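Local coordinates for protein trimethylamine-N-oxide reductase (Haemophilus influenzae, PDB 7L5I) that probably reduces S- and N-oxides such as trimethylamine N-oxide at a molybdenum centre held by two pyranopterin guanine dinucleotide cofactors, at residues 84-96 and 107-120. Sequence-based numbering, arbitrary orientation. Where two conformers were deposited one is given.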
loop_
_atom_site.group_PDB
_atom_site.type_symbol
_atom_site.label_atom_id
_atom_site.label_comp_id
_atom_site.label_asym_id
_atom_site.label_seq_id
_atom_site.Cartn_x
_atom_site.Cartn_y
_atom_site.Cartn_z
ATOM N N LYS A 84 4.322 -13.063 -23.357
ATOM C CA LYS A 84 4.948 -14.305 -23.803
ATOM C C LYS A 84 6.337 -14.100 -24.393
ATOM O O LYS A 84 7.185 -14.996 -24.287
ATOM C CB LYS A 84 4.053 -14.991 -24.840
ATOM C CG LYS A 84 2.683 -15.344 -24.300
ATOM C CD LYS A 84 1.890 -16.157 -25.292
ATOM C CE LYS A 84 0.609 -16.713 -24.654
ATOM N NZ LYS A 84 -0.603 -16.036 -25.170
ATOM N N CYS A 85 6.583 -12.957 -25.031
ATOM C CA CYS A 85 7.832 -12.690 -25.729
ATOM C C CYS A 85 8.105 -11.195 -25.665
ATOM O O CYS A 85 7.184 -10.407 -25.429
ATOM C CB CYS A 85 7.764 -13.131 -27.196
ATOM S SG CYS A 85 7.047 -14.768 -27.499
ATOM N N PRO A 86 9.348 -10.770 -25.883
ATOM C CA PRO A 86 9.627 -9.323 -25.977
ATOM C C PRO A 86 8.813 -8.691 -27.097
ATOM O O PRO A 86 8.697 -9.247 -28.183
ATOM C CB PRO A 86 11.130 -9.272 -26.265
ATOM C CG PRO A 86 11.663 -10.632 -25.851
ATOM C CD PRO A 86 10.557 -11.592 -26.104
ATOM N N MET A 87 8.222 -7.530 -26.812
ATOM C CA MET A 87 7.363 -6.820 -27.754
ATOM C C MET A 87 7.755 -5.352 -27.780
ATOM O O MET A 87 8.057 -4.768 -26.732
ATOM C CB MET A 87 5.889 -6.906 -27.366
ATOM C CG MET A 87 5.402 -8.281 -27.086
ATOM S SD MET A 87 5.162 -9.226 -28.585
ATOM C CE MET A 87 3.608 -8.688 -29.113
ATOM N N VAL A 88 7.701 -4.757 -28.966
ATOM C CA VAL A 88 7.944 -3.337 -29.163
ATOM C C VAL A 88 6.793 -2.736 -29.968
ATOM O O VAL A 88 6.297 -3.355 -30.911
ATOM C CB VAL A 88 9.292 -3.104 -29.884
ATOM C CG1 VAL A 88 9.582 -1.608 -30.029
ATOM C CG2 VAL A 88 10.401 -3.790 -29.130
ATOM N N ARG A 89 6.368 -1.533 -29.599
ATOM C CA ARG A 89 5.363 -0.841 -30.387
ATOM C C ARG A 89 5.827 -0.671 -31.831
ATOM O O ARG A 89 6.952 -0.235 -32.091
ATOM C CB ARG A 89 5.082 0.576 -29.858
ATOM C CG ARG A 89 4.245 0.695 -28.684
ATOM C CD ARG A 89 3.681 2.116 -28.600
ATOM N NE ARG A 89 4.667 3.206 -28.523
ATOM C CZ ARG A 89 4.886 4.115 -29.468
ATOM N NH1 ARG A 89 4.219 4.094 -30.612
ATOM N NH2 ARG A 89 5.769 5.085 -29.262
ATOM N N LYS A 90 4.903 -0.928 -32.772
ATOM C CA LYS A 90 5.189 -0.712 -34.193
ATOM C C LYS A 90 5.773 0.673 -34.462
ATOM O O LYS A 90 6.781 0.807 -35.170
ATOM C CB LYS A 90 3.900 -0.909 -34.997
ATOM C CG LYS A 90 4.061 -0.795 -36.503
ATOM C CD LYS A 90 2.729 -1.048 -37.215
ATOM C CE LYS A 90 2.896 -1.041 -38.734
ATOM N NZ LYS A 90 4.254 -1.482 -39.178
ATOM N N GLY A 91 5.133 1.725 -33.940
ATOM C CA GLY A 91 5.579 3.074 -34.240
ATOM C C GLY A 91 6.892 3.432 -33.591
ATOM O O GLY A 91 7.651 4.264 -34.099
ATOM N N PHE A 92 7.197 2.801 -32.464
ATOM C CA PHE A 92 8.487 3.028 -31.840
ATOM C C PHE A 92 9.587 2.327 -32.609
ATOM O O PHE A 92 10.676 2.881 -32.778
ATOM C CB PHE A 92 8.466 2.559 -30.389
ATOM C CG PHE A 92 9.678 2.964 -29.632
ATOM C CD1 PHE A 92 9.725 4.178 -28.968
ATOM C CD2 PHE A 92 10.756 2.136 -29.565
ATOM C CE1 PHE A 92 10.858 4.540 -28.251
ATOM C CE2 PHE A 92 11.886 2.494 -28.868
ATOM C CZ PHE A 92 11.937 3.708 -28.215
ATOM N N LEU A 93 9.343 1.089 -33.060
ATOM C CA LEU A 93 10.365 0.403 -33.863
ATOM C C LEU A 93 10.736 1.227 -35.089
ATOM O O LEU A 93 11.903 1.250 -35.507
ATOM C CB LEU A 93 9.856 -0.960 -34.322
ATOM C CG LEU A 93 10.244 -2.234 -33.625
ATOM C CD1 LEU A 93 9.801 -3.387 -34.510
ATOM C CD2 LEU A 93 11.722 -2.291 -33.338
ATOM N N ALA A 94 9.758 1.925 -35.667
ATOM C CA ALA A 94 9.997 2.674 -36.897
ATOM C C ALA A 94 10.917 3.866 -36.664
ATOM O O ALA A 94 11.750 4.185 -37.519
ATOM C CB ALA A 94 8.661 3.139 -37.473
ATOM N N ASN A 95 10.759 4.555 -35.534
ATOM C CA ASN A 95 11.541 5.751 -35.217
ATOM C C ASN A 95 11.874 5.752 -33.737
ATOM O O ASN A 95 11.280 6.503 -32.950
ATOM C CB ASN A 95 10.780 7.027 -35.579
ATOM C CG ASN A 95 10.616 7.191 -37.061
ATOM O OD1 ASN A 95 9.527 6.995 -37.604
ATOM N ND2 ASN A 95 11.698 7.554 -37.734
ATOM N N PRO A 96 12.824 4.926 -33.314
ATOM C CA PRO A 96 13.064 4.753 -31.878
ATOM C C PRO A 96 13.470 6.060 -31.217
ATOM O O PRO A 96 14.434 6.710 -31.637
ATOM C CB PRO A 96 14.189 3.713 -31.833
ATOM C CG PRO A 96 14.056 2.973 -33.110
ATOM C CD PRO A 96 13.634 3.989 -34.119
ATOM N N ASP A 107 -1.323 1.333 -30.146
ATOM C CA ASP A 107 -0.518 0.965 -31.297
ATOM C C ASP A 107 -0.523 -0.554 -31.430
ATOM O O ASP A 107 -0.955 -1.284 -30.539
ATOM C CB ASP A 107 0.909 1.529 -31.115
ATOM C CG ASP A 107 1.703 1.630 -32.422
ATOM O OD1 ASP A 107 1.192 1.267 -33.505
ATOM O OD2 ASP A 107 2.857 2.117 -32.359
ATOM N N GLU A 108 -0.072 -1.039 -32.577
ATOM C CA GLU A 108 0.108 -2.478 -32.743
ATOM C C GLU A 108 1.456 -2.876 -32.150
ATOM O O GLU A 108 2.388 -2.080 -32.121
ATOM C CB GLU A 108 0.030 -2.870 -34.219
ATOM C CG GLU A 108 -1.305 -2.470 -34.864
ATOM C CD GLU A 108 -1.376 -2.768 -36.353
ATOM O OE1 GLU A 108 -2.266 -3.549 -36.752
ATOM O OE2 GLU A 108 -0.554 -2.211 -37.121
ATOM N N TRP A 109 1.540 -4.115 -31.662
ATOM C CA TRP A 109 2.760 -4.621 -31.059
ATOM C C TRP A 109 3.483 -5.558 -32.010
ATOM O O TRP A 109 2.857 -6.331 -32.740
ATOM C CB TRP A 109 2.463 -5.349 -29.758
ATOM C CG TRP A 109 2.034 -4.419 -28.719
ATOM C CD1 TRP A 109 0.747 -4.058 -28.406
ATOM C CD2 TRP A 109 2.884 -3.702 -27.835
ATOM N NE1 TRP A 109 0.755 -3.170 -27.361
ATOM C CE2 TRP A 109 2.053 -2.924 -26.995
ATOM C CE3 TRP A 109 4.265 -3.641 -27.666
ATOM C CZ2 TRP A 109 2.563 -2.104 -25.998
ATOM C CZ3 TRP A 109 4.765 -2.850 -26.670
ATOM C CH2 TRP A 109 3.925 -2.066 -25.860
ATOM N N VAL A 110 4.807 -5.490 -31.992
ATOM C CA VAL A 110 5.657 -6.337 -32.822
ATOM C C VAL A 110 6.473 -7.238 -31.913
ATOM O O VAL A 110 7.138 -6.755 -30.993
ATOM C CB VAL A 110 6.577 -5.491 -33.725
ATOM C CG1 VAL A 110 7.452 -6.394 -34.569
ATOM C CG2 VAL A 110 5.748 -4.553 -34.586
ATOM N N ARG A 111 6.398 -8.549 -32.136
ATOM C CA ARG A 111 7.256 -9.474 -31.407
ATOM C C ARG A 111 8.669 -9.394 -31.959
ATOM O O ARG A 111 8.865 -9.401 -33.184
ATOM C CB ARG A 111 6.767 -10.916 -31.512
ATOM C CG ARG A 111 7.887 -11.979 -31.281
ATOM C CD ARG A 111 7.255 -13.319 -31.054
ATOM N NE ARG A 111 8.067 -14.534 -30.885
ATOM C CZ ARG A 111 9.259 -14.687 -30.308
ATOM N NH1 ARG A 111 9.713 -15.923 -30.215
ATOM N NH2 ARG A 111 10.025 -13.678 -29.874
ATOM N N VAL A 112 9.650 -9.333 -31.054
ATOM C CA VAL A 112 11.060 -9.278 -31.409
ATOM C C VAL A 112 11.823 -10.287 -30.560
ATOM O O VAL A 112 11.306 -10.843 -29.595
ATOM C CB VAL A 112 11.666 -7.871 -31.242
ATOM C CG1 VAL A 112 10.889 -6.851 -32.107
ATOM C CG2 VAL A 112 11.651 -7.444 -29.807
ATOM N N SER A 113 13.084 -10.505 -30.925
ATOM C CA SER A 113 13.926 -11.382 -30.146
ATOM C C SER A 113 14.435 -10.660 -28.902
ATOM O O SER A 113 14.453 -9.426 -28.822
ATOM C CB SER A 113 15.118 -11.852 -30.990
ATOM O OG SER A 113 15.959 -10.751 -31.303
ATOM N N TRP A 114 14.908 -11.451 -27.946
ATOM C CA TRP A 114 15.584 -10.867 -26.791
ATOM C C TRP A 114 16.786 -10.038 -27.219
ATOM O O TRP A 114 16.973 -8.922 -26.730
ATOM C CB TRP A 114 16.013 -11.959 -25.827
ATOM C CG TRP A 114 14.939 -12.333 -24.833
ATOM C CD1 TRP A 114 14.229 -13.500 -24.798
ATOM C CD2 TRP A 114 14.451 -11.528 -23.760
ATOM N NE1 TRP A 114 13.325 -13.479 -23.746
ATOM C CE2 TRP A 114 13.438 -12.273 -23.101
ATOM C CE3 TRP A 114 14.761 -10.253 -23.288
ATOM C CZ2 TRP A 114 12.762 -11.788 -21.987
ATOM C CZ3 TRP A 114 14.081 -9.771 -22.194
ATOM C CH2 TRP A 114 13.093 -10.530 -21.557
ATOM N N ASP A 115 17.602 -10.552 -28.152
ATOM C CA ASP A 115 18.769 -9.791 -28.600
ATOM C C ASP A 115 18.369 -8.422 -29.147
ATOM O O ASP A 115 19.004 -7.403 -28.831
ATOM C CB ASP A 115 19.541 -10.563 -29.678
ATOM C CG ASP A 115 20.182 -11.837 -29.151
ATOM O OD1 ASP A 115 20.265 -11.999 -27.915
ATOM O OD2 ASP A 115 20.591 -12.675 -29.989
ATOM N N GLU A 116 17.317 -8.382 -29.975
ATOM C CA GLU A 116 16.866 -7.126 -30.558
ATOM C C GLU A 116 16.321 -6.181 -29.491
ATOM O O GLU A 116 16.624 -4.979 -29.499
ATOM C CB GLU A 116 15.798 -7.392 -31.630
ATOM C CG GLU A 116 15.151 -6.116 -32.180
ATOM C CD GLU A 116 14.473 -6.307 -33.543
ATOM O OE1 GLU A 116 14.400 -7.462 -34.031
ATOM O OE2 GLU A 116 14.023 -5.279 -34.118
ATOM N N ALA A 117 15.531 -6.710 -28.555
ATOM C CA ALA A 117 14.942 -5.872 -27.521
ATOM C C ALA A 117 15.986 -5.300 -26.584
ATOM O O ALA A 117 15.927 -4.112 -26.232
ATOM C CB ALA A 117 13.920 -6.684 -26.717
ATOM N N LEU A 118 16.936 -6.132 -26.159
ATOM C CA LEU A 118 17.967 -5.685 -25.232
ATOM C C LEU A 118 18.901 -4.674 -25.875
ATOM O O LEU A 118 19.311 -3.704 -25.224
ATOM C CB LEU A 118 18.743 -6.884 -24.712
ATOM C CG LEU A 118 17.859 -7.829 -23.895
ATOM C CD1 LEU A 118 18.597 -9.136 -23.690
ATOM C CD2 LEU A 118 17.441 -7.249 -22.565
ATOM N N ASP A 119 19.264 -4.887 -27.148
ATOM C CA ASP A 119 20.048 -3.898 -27.879
ATOM C C ASP A 119 19.306 -2.555 -27.945
ATOM O O ASP A 119 19.911 -1.488 -27.778
ATOM C CB ASP A 119 20.341 -4.386 -29.301
ATOM C CG ASP A 119 21.375 -5.501 -29.378
ATOM O OD1 ASP A 119 22.036 -5.836 -28.383
ATOM O OD2 ASP A 119 21.545 -6.041 -30.500
ATOM N N LEU A 120 17.989 -2.597 -28.182
ATOM C CA LEU A 120 17.196 -1.382 -28.284
ATOM C C LEU A 120 17.097 -0.663 -26.948
ATOM O O LEU A 120 17.227 0.569 -26.895
ATOM C CB LEU A 120 15.805 -1.707 -28.826
ATOM C CG LEU A 120 14.864 -0.555 -29.097
ATOM C CD1 LEU A 120 15.414 0.332 -30.211
ATOM C CD2 LEU A 120 13.485 -1.106 -29.463
#
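Pro86 lays CG over one face of the Trp114 indole, 3.6 Å from the centroid of the five-membered ring, a CH-pi contact close to the ring normal. Arg89 CG makes another over one face of the six-membered ring of Trp109, toward the rim of the indole as a whole, while Val88 N lies at the edge of that indole. In one of two Cys85 conformers SG lies over the centre of one face of the Arg111 guanidinium, whose NH1 is salt-bridged to Glu536. Leu120 CD2 comes in at the edge of the Phe92 ring, and Pro96 CA lies over the centre of one face. Asp107 OD2 is gripped twice: Gly91 N reaches its syn side at 2.8 Å, and Arg89 NH1 its anti side at 3.0 Å in a salt bridge bent to 139°. With CG anti to the backbone N (chi1 -160°), the carboxylate of Asp107 is swung toward the start of helix 90-94, whose partial positive charge probably helps to hold it. Arg89, the N-cap residue there, spends NE on Asp499. Val88 and Val110 form a hydrogen-bonded antiparallel pair, flanked by bonds from Val112 N to Pro86 O and Lys90 N to Glu108 O. Val88 CG1 and Leu120 CD2 meet tip to tip at 4.0 Å, and Leu93 CD1 packs on Val110 CG1 at 3.8 Å. Strands 87-89 and 109-111, joined through helix 90-94, form one margin of a six-stranded mixed sheet: 109-111 is outermost, and 87-89 also pairs with strand 500-503. Helix 114-131 packs on Pro86, Val88, Phe92 and Pro96, and its Trp114 and Leu118 touch helix 540-550.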